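PDB 4EXO: methyl-accepting chemotaxis protein from Vibrio parahaemolyticus, which probably senses small ligands such as pyruvate through its periplasmic PAS-like Cache domain and passes the signal on to the chemotaxis machinery. Local coordinates for residues A20-L32 and Q43-E55. Residues are numbered along the deposited sequence; the frame is centred on the assembly and turned at random. Where two conformers were deposited one is given.
Sequences AYMMMGVTAIKPL and QAAKEILKAMRFE
The rings of Y21 and F54 lie face to face at one end of this antiparallel helix-helix contact, their centroids 3.9 Å apart and their planes only 11° off parallel. Although the rings are stacked, the two side chains cross at about a right angle, and F54 CD1 lies 3.4 Å from Y21 CE2 while F54 CB sits over the same tyrosine face in a CH-pi contact. F54 gains this position by placing CG between its backbone N and carbonyl carbon (chi1 56°).

Next along the interface, selenomethionine M52 bends at chi3 (76°) and lays its CE methyl against the backbone of the first helix, 3.9 Å from G25 CA. Its selenium meets A28 CB at 4.0 Å. With no side chain at G25, L49 CD2 packs directly on the main chain, 3.7 Å from G25 O. I29, where helix 2-28 gives way to helix 30-34, points its CG2 methyl at the second helix; this methyl packs on L49 CG (3.7 Å), the two side chains crossing nearly perpendicularly, and also touches A45 CB. At the far end L32 and I48 meet tip to tip, CD1 to CD1 at 3.7 Å, with L32 CD1 also lying over the backbone of A44 and A45.

The contact thus pairs the long helix 2-28, with the start of helix 30-34, with the shorter helix 42-51 and the chain after it through apolar packing. Beneath it lies the antiparallel sheet: I29 rests on L131 of strand 120-131, F54 on T140 of strand 136-143 and L49 on L71 of strand 69-72. M52 also packs on M24 of the second subunit, placing this helix pair at the dimer interface.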
loop_
_atom_site.group_PDB
_atom_site.type_symbol
_atom_site.label_atom_id
_atom_site.label_comp_id
_atom_site.label_asym_id
_atom_site.label_seq_id
_atom_site.Cartn_x
_atom_site.Cartn_y
_atom_site.Cartn_z
ATOM N N ALA A 20 1.593 1.069 -7.673
ATOM C CA ALA A 20 1.816 0.178 -6.518
ATOM C C ALA A 20 0.802 0.418 -5.407
ATOM O O ALA A 20 0.204 -0.523 -4.870
ATOM C CB ALA A 20 3.259 0.351 -5.952
ATOM N N TYR A 21 0.620 1.677 -5.031
ATOM C CA TYR A 21 -0.352 1.993 -3.972
ATOM C C TYR A 21 -1.741 1.559 -4.384
ATOM O O TYR A 21 -2.485 1.025 -3.559
ATOM C CB TYR A 21 -0.377 3.510 -3.707
ATOM C CG TYR A 21 0.976 4.086 -3.238
ATOM C CD1 TYR A 21 1.810 3.345 -2.409
ATOM C CD2 TYR A 21 1.374 5.371 -3.609
ATOM C CE1 TYR A 21 3.018 3.853 -1.949
ATOM C CE2 TYR A 21 2.584 5.901 -3.157
ATOM C CZ TYR A 21 3.391 5.139 -2.331
ATOM O OH TYR A 21 4.598 5.637 -1.901
HETATM N N MSE A 22 -2.103 1.807 -5.659
HETATM C CA MSE A 22 -3.416 1.380 -6.134
HETATM C C MSE A 22 -3.549 -0.149 -6.015
HETATM O O MSE A 22 -4.588 -0.650 -5.575
HETATM C CB MSE A 22 -3.678 1.816 -7.597
HETATM C CG MSE A 22 -5.056 1.367 -8.149
HETATM SE SE MSE A 22 -6.615 2.011 -7.108
HETATM C CE MSE A 22 -6.145 3.879 -7.092
HETATM N N MSE A 23 -2.522 -0.882 -6.437
HETATM C CA MSE A 23 -2.523 -2.338 -6.298
HETATM C C MSE A 23 -2.777 -2.776 -4.867
HETATM O O MSE A 23 -3.548 -3.696 -4.623
HETATM C CB MSE A 23 -1.218 -2.979 -6.795
HETATM C CG MSE A 23 -1.357 -4.473 -6.837
HETATM SE SE MSE A 23 0.270 -5.298 -7.554
HETATM C CE MSE A 23 0.105 -4.938 -9.453
HETATM N N MSE A 24 -2.164 -2.091 -3.908
HETATM C CA MSE A 24 -2.384 -2.441 -2.504
HETATM C C MSE A 24 -3.827 -2.283 -2.068
HETATM O O MSE A 24 -4.353 -3.130 -1.346
HETATM C CB MSE A 24 -1.454 -1.634 -1.600
HETATM C CG MSE A 24 -0.004 -1.906 -1.912
HETATM SE SE MSE A 24 1.170 -1.164 -0.564
HETATM C CE MSE A 24 0.713 -2.263 0.957
ATOM N N GLY A 25 -4.461 -1.193 -2.496
ATOM C CA GLY A 25 -5.848 -0.947 -2.146
ATOM C C GLY A 25 -6.785 -1.985 -2.788
ATOM O O GLY A 25 -7.621 -2.569 -2.116
ATOM N N VAL A 26 -6.589 -2.227 -4.085
ATOM C CA VAL A 26 -7.359 -3.192 -4.837
ATOM C C VAL A 26 -7.203 -4.620 -4.264
ATOM O O VAL A 26 -8.192 -5.367 -4.132
ATOM C CB VAL A 26 -7.017 -3.111 -6.367
ATOM C CG1 VAL A 26 -7.671 -4.293 -7.171
ATOM C CG2 VAL A 26 -7.494 -1.732 -6.940
ATOM N N THR A 27 -5.988 -4.980 -3.892
ATOM C CA THR A 27 -5.774 -6.321 -3.344
ATOM C C THR A 27 -6.223 -6.429 -1.879
ATOM O O THR A 27 -6.706 -7.475 -1.481
ATOM C CB THR A 27 -4.320 -6.808 -3.545
ATOM O OG1 THR A 27 -3.408 -5.868 -2.973
ATOM C CG2 THR A 27 -4.012 -6.932 -5.050
ATOM N N ALA A 28 -6.123 -5.348 -1.102
ATOM C CA ALA A 28 -6.621 -5.367 0.277
ATOM C C ALA A 28 -8.102 -5.725 0.364
ATOM O O ALA A 28 -8.518 -6.378 1.338
ATOM C CB ALA A 28 -6.337 -4.038 1.010
ATOM N N ILE A 29 -8.895 -5.289 -0.631
ATOM C CA ILE A 29 -10.341 -5.548 -0.629
ATOM C C ILE A 29 -10.718 -6.725 -1.526
ATOM O O ILE A 29 -11.883 -7.041 -1.684
ATOM C CB ILE A 29 -11.154 -4.279 -1.019
ATOM C CG1 ILE A 29 -10.836 -3.869 -2.469
ATOM C CG2 ILE A 29 -10.851 -3.139 -0.002
ATOM C CD1 ILE A 29 -11.944 -3.124 -3.206
ATOM N N LYS A 30 -9.727 -7.390 -2.111
ATOM C CA LYS A 30 -10.031 -8.474 -3.054
ATOM C C LYS A 30 -10.904 -9.625 -2.478
ATOM O O LYS A 30 -11.835 -10.082 -3.147
ATOM C CB LYS A 30 -8.740 -8.995 -3.703
ATOM C CG LYS A 30 -8.982 -9.964 -4.828
ATOM C CD LYS A 30 -7.763 -10.088 -5.744
ATOM C CE LYS A 30 -8.120 -10.969 -6.963
ATOM N NZ LYS A 30 -8.359 -12.360 -6.548
ATOM N N PRO A 31 -10.615 -10.090 -1.244
ATOM C CA PRO A 31 -11.457 -11.162 -0.653
ATOM C C PRO A 31 -12.921 -10.731 -0.605
ATOM O O PRO A 31 -13.813 -11.495 -1.007
ATOM C CB PRO A 31 -10.919 -11.277 0.775
ATOM C CG PRO A 31 -9.471 -10.841 0.652
ATOM C CD PRO A 31 -9.496 -9.719 -0.351
ATOM N N LEU A 32 -13.157 -9.484 -0.188
ATOM C CA LEU A 32 -14.512 -8.923 -0.154
ATOM C C LEU A 32 -15.142 -8.731 -1.535
ATOM O O LEU A 32 -16.313 -9.103 -1.756
ATOM C CB LEU A 32 -14.494 -7.596 0.603
ATOM C CG LEU A 32 -14.234 -7.612 2.104
ATOM C CD1 LEU A 32 -13.882 -6.189 2.602
ATOM C CD2 LEU A 32 -15.414 -8.163 2.896
ATOM N N GLN A 43 -19.752 -2.013 2.106
ATOM C CA GLN A 43 -19.551 -1.276 3.338
ATOM C C GLN A 43 -18.251 -1.686 4.019
ATOM O O GLN A 43 -17.484 -0.830 4.488
ATOM C CB GLN A 43 -20.741 -1.434 4.304
ATOM C CG GLN A 43 -20.548 -0.713 5.612
ATOM C CD GLN A 43 -20.455 0.818 5.423
ATOM O OE1 GLN A 43 -21.207 1.407 4.638
ATOM N NE2 GLN A 43 -19.513 1.453 6.137
ATOM N N ALA A 44 -18.007 -2.990 4.092
ATOM C CA ALA A 44 -16.766 -3.475 4.707
ATOM C C ALA A 44 -15.507 -3.040 3.918
ATOM O O ALA A 44 -14.443 -2.752 4.510
ATOM C CB ALA A 44 -16.813 -5.013 4.857
ATOM N N ALA A 45 -15.622 -3.030 2.587
ATOM C CA ALA A 45 -14.514 -2.564 1.741
ATOM C C ALA A 45 -14.277 -1.066 1.929
ATOM O O ALA A 45 -13.131 -0.625 1.990
ATOM C CB ALA A 45 -14.777 -2.885 0.280
ATOM N N LYS A 46 -15.345 -0.272 1.996
ATOM C CA LYS A 46 -15.190 1.147 2.321
ATOM C C LYS A 46 -14.428 1.397 3.592
ATOM O O LYS A 46 -13.568 2.274 3.610
ATOM C CB LYS A 46 -16.536 1.903 2.437
ATOM C CG LYS A 46 -17.286 2.083 1.154
ATOM C CD LYS A 46 -18.652 2.757 1.461
ATOM C CE LYS A 46 -18.457 4.086 2.224
ATOM N NZ LYS A 46 -19.753 4.809 2.468
ATOM N N GLU A 47 -14.714 0.634 4.643
ATOM C CA GLU A 47 -14.045 0.846 5.927
ATOM C C GLU A 47 -12.532 0.586 5.910
ATOM O O GLU A 47 -11.748 1.280 6.597
ATOM C CB GLU A 47 -14.773 0.052 7.012
ATOM C CG GLU A 47 -16.172 0.612 7.210
ATOM C CD GLU A 47 -17.020 -0.214 8.141
ATOM O OE1 GLU A 47 -16.447 -1.048 8.884
ATOM O OE2 GLU A 47 -18.255 -0.014 8.127
ATOM N N ILE A 48 -12.116 -0.386 5.106
ATOM C CA ILE A 48 -10.708 -0.664 4.891
ATOM C C ILE A 48 -10.058 0.448 4.045
ATOM O O ILE A 48 -9.005 0.986 4.403
ATOM C CB ILE A 48 -10.500 -2.033 4.177
ATOM C CG1 ILE A 48 -10.956 -3.181 5.109
ATOM C CG2 ILE A 48 -9.039 -2.178 3.775
ATOM C CD1 ILE A 48 -11.172 -4.479 4.396
ATOM N N LEU A 49 -10.678 0.802 2.926
ATOM C CA LEU A 49 -9.986 1.749 2.020
ATOM C C LEU A 49 -9.906 3.148 2.630
ATOM O O LEU A 49 -8.929 3.864 2.419
ATOM C CB LEU A 49 -10.694 1.819 0.671
ATOM C CG LEU A 49 -10.587 0.564 -0.232
ATOM C CD1 LEU A 49 -11.712 0.594 -1.263
ATOM C CD2 LEU A 49 -9.219 0.544 -0.896
ATOM N N LYS A 50 -10.924 3.541 3.391
ATOM C CA LYS A 50 -10.886 4.847 4.051
ATOM C C LYS A 50 -9.879 4.958 5.190
ATOM O O LYS A 50 -9.449 6.055 5.529
ATOM C CB LYS A 50 -12.283 5.208 4.560
ATOM C CG LYS A 50 -13.209 5.639 3.412
ATOM C CD LYS A 50 -14.666 5.763 3.895
ATOM C CE LYS A 50 -14.860 6.843 4.922
ATOM N NZ LYS A 50 -16.334 6.905 5.225
ATOM N N ALA A 51 -9.482 3.827 5.768
ATOM C CA ALA A 51 -8.425 3.854 6.804
ATOM C C ALA A 51 -6.992 3.900 6.248
ATOM O O ALA A 51 -6.055 4.378 6.925
ATOM C CB ALA A 51 -8.595 2.645 7.712
HETATM N N MSE A 52 -6.793 3.381 5.028
HETATM C CA MSE A 52 -5.447 3.284 4.457
HETATM C C MSE A 52 -4.729 4.607 4.163
HETATM O O MSE A 52 -5.322 5.575 3.626
HETATM C CB MSE A 52 -5.461 2.417 3.173
HETATM C CG MSE A 52 -5.731 0.964 3.506
HETATM SE SE MSE A 52 -6.079 -0.137 1.941
HETATM C CE MSE A 52 -4.283 -0.233 1.377
ATOM N N ARG A 53 -3.442 4.645 4.509
ATOM C CA ARG A 53 -2.586 5.792 4.144
ATOM C C ARG A 53 -1.224 5.311 3.697
ATOM O O ARG A 53 -0.690 4.363 4.293
ATOM C CB ARG A 53 -2.376 6.725 5.362
ATOM C CG ARG A 53 -3.663 7.296 5.941
ATOM C CD ARG A 53 -4.200 8.460 5.063
ATOM N NE ARG A 53 -5.332 9.117 5.736
ATOM C CZ ARG A 53 -6.547 8.586 5.852
ATOM N NH1 ARG A 53 -6.827 7.388 5.308
ATOM N NH2 ARG A 53 -7.509 9.279 6.471
ATOM N N PHE A 54 -0.641 5.961 2.684
ATOM C CA PHE A 54 0.792 5.778 2.432
ATOM C C PHE A 54 1.654 6.969 2.894
ATOM O O PHE A 54 2.890 6.913 2.832
ATOM C CB PHE A 54 1.080 5.395 0.962
ATOM C CG PHE A 54 0.531 6.383 -0.078
ATOM C CD1 PHE A 54 1.287 7.482 -0.483
ATOM C CD2 PHE A 54 -0.714 6.192 -0.646
ATOM C CE1 PHE A 54 0.785 8.402 -1.469
ATOM C CE2 PHE A 54 -1.223 7.113 -1.646
ATOM C CZ PHE A 54 -0.461 8.203 -2.036
ATOM N N GLU A 55 0.977 8.035 3.323
ATOM C CA GLU A 55 1.540 9.194 4.022
ATOM C C GLU A 55 0.324 10.038 4.420
ATOM O O GLU A 55 -0.820 9.721 4.067
ATOM C CB GLU A 55 2.519 9.992 3.148
ATOM C CG GLU A 55 1.904 10.492 1.818
ATOM C CD GLU A 55 2.902 11.288 0.968
ATOM O OE1 GLU A 55 3.284 12.403 1.387
ATOM O OE2 GLU A 55 3.294 10.802 -0.115
#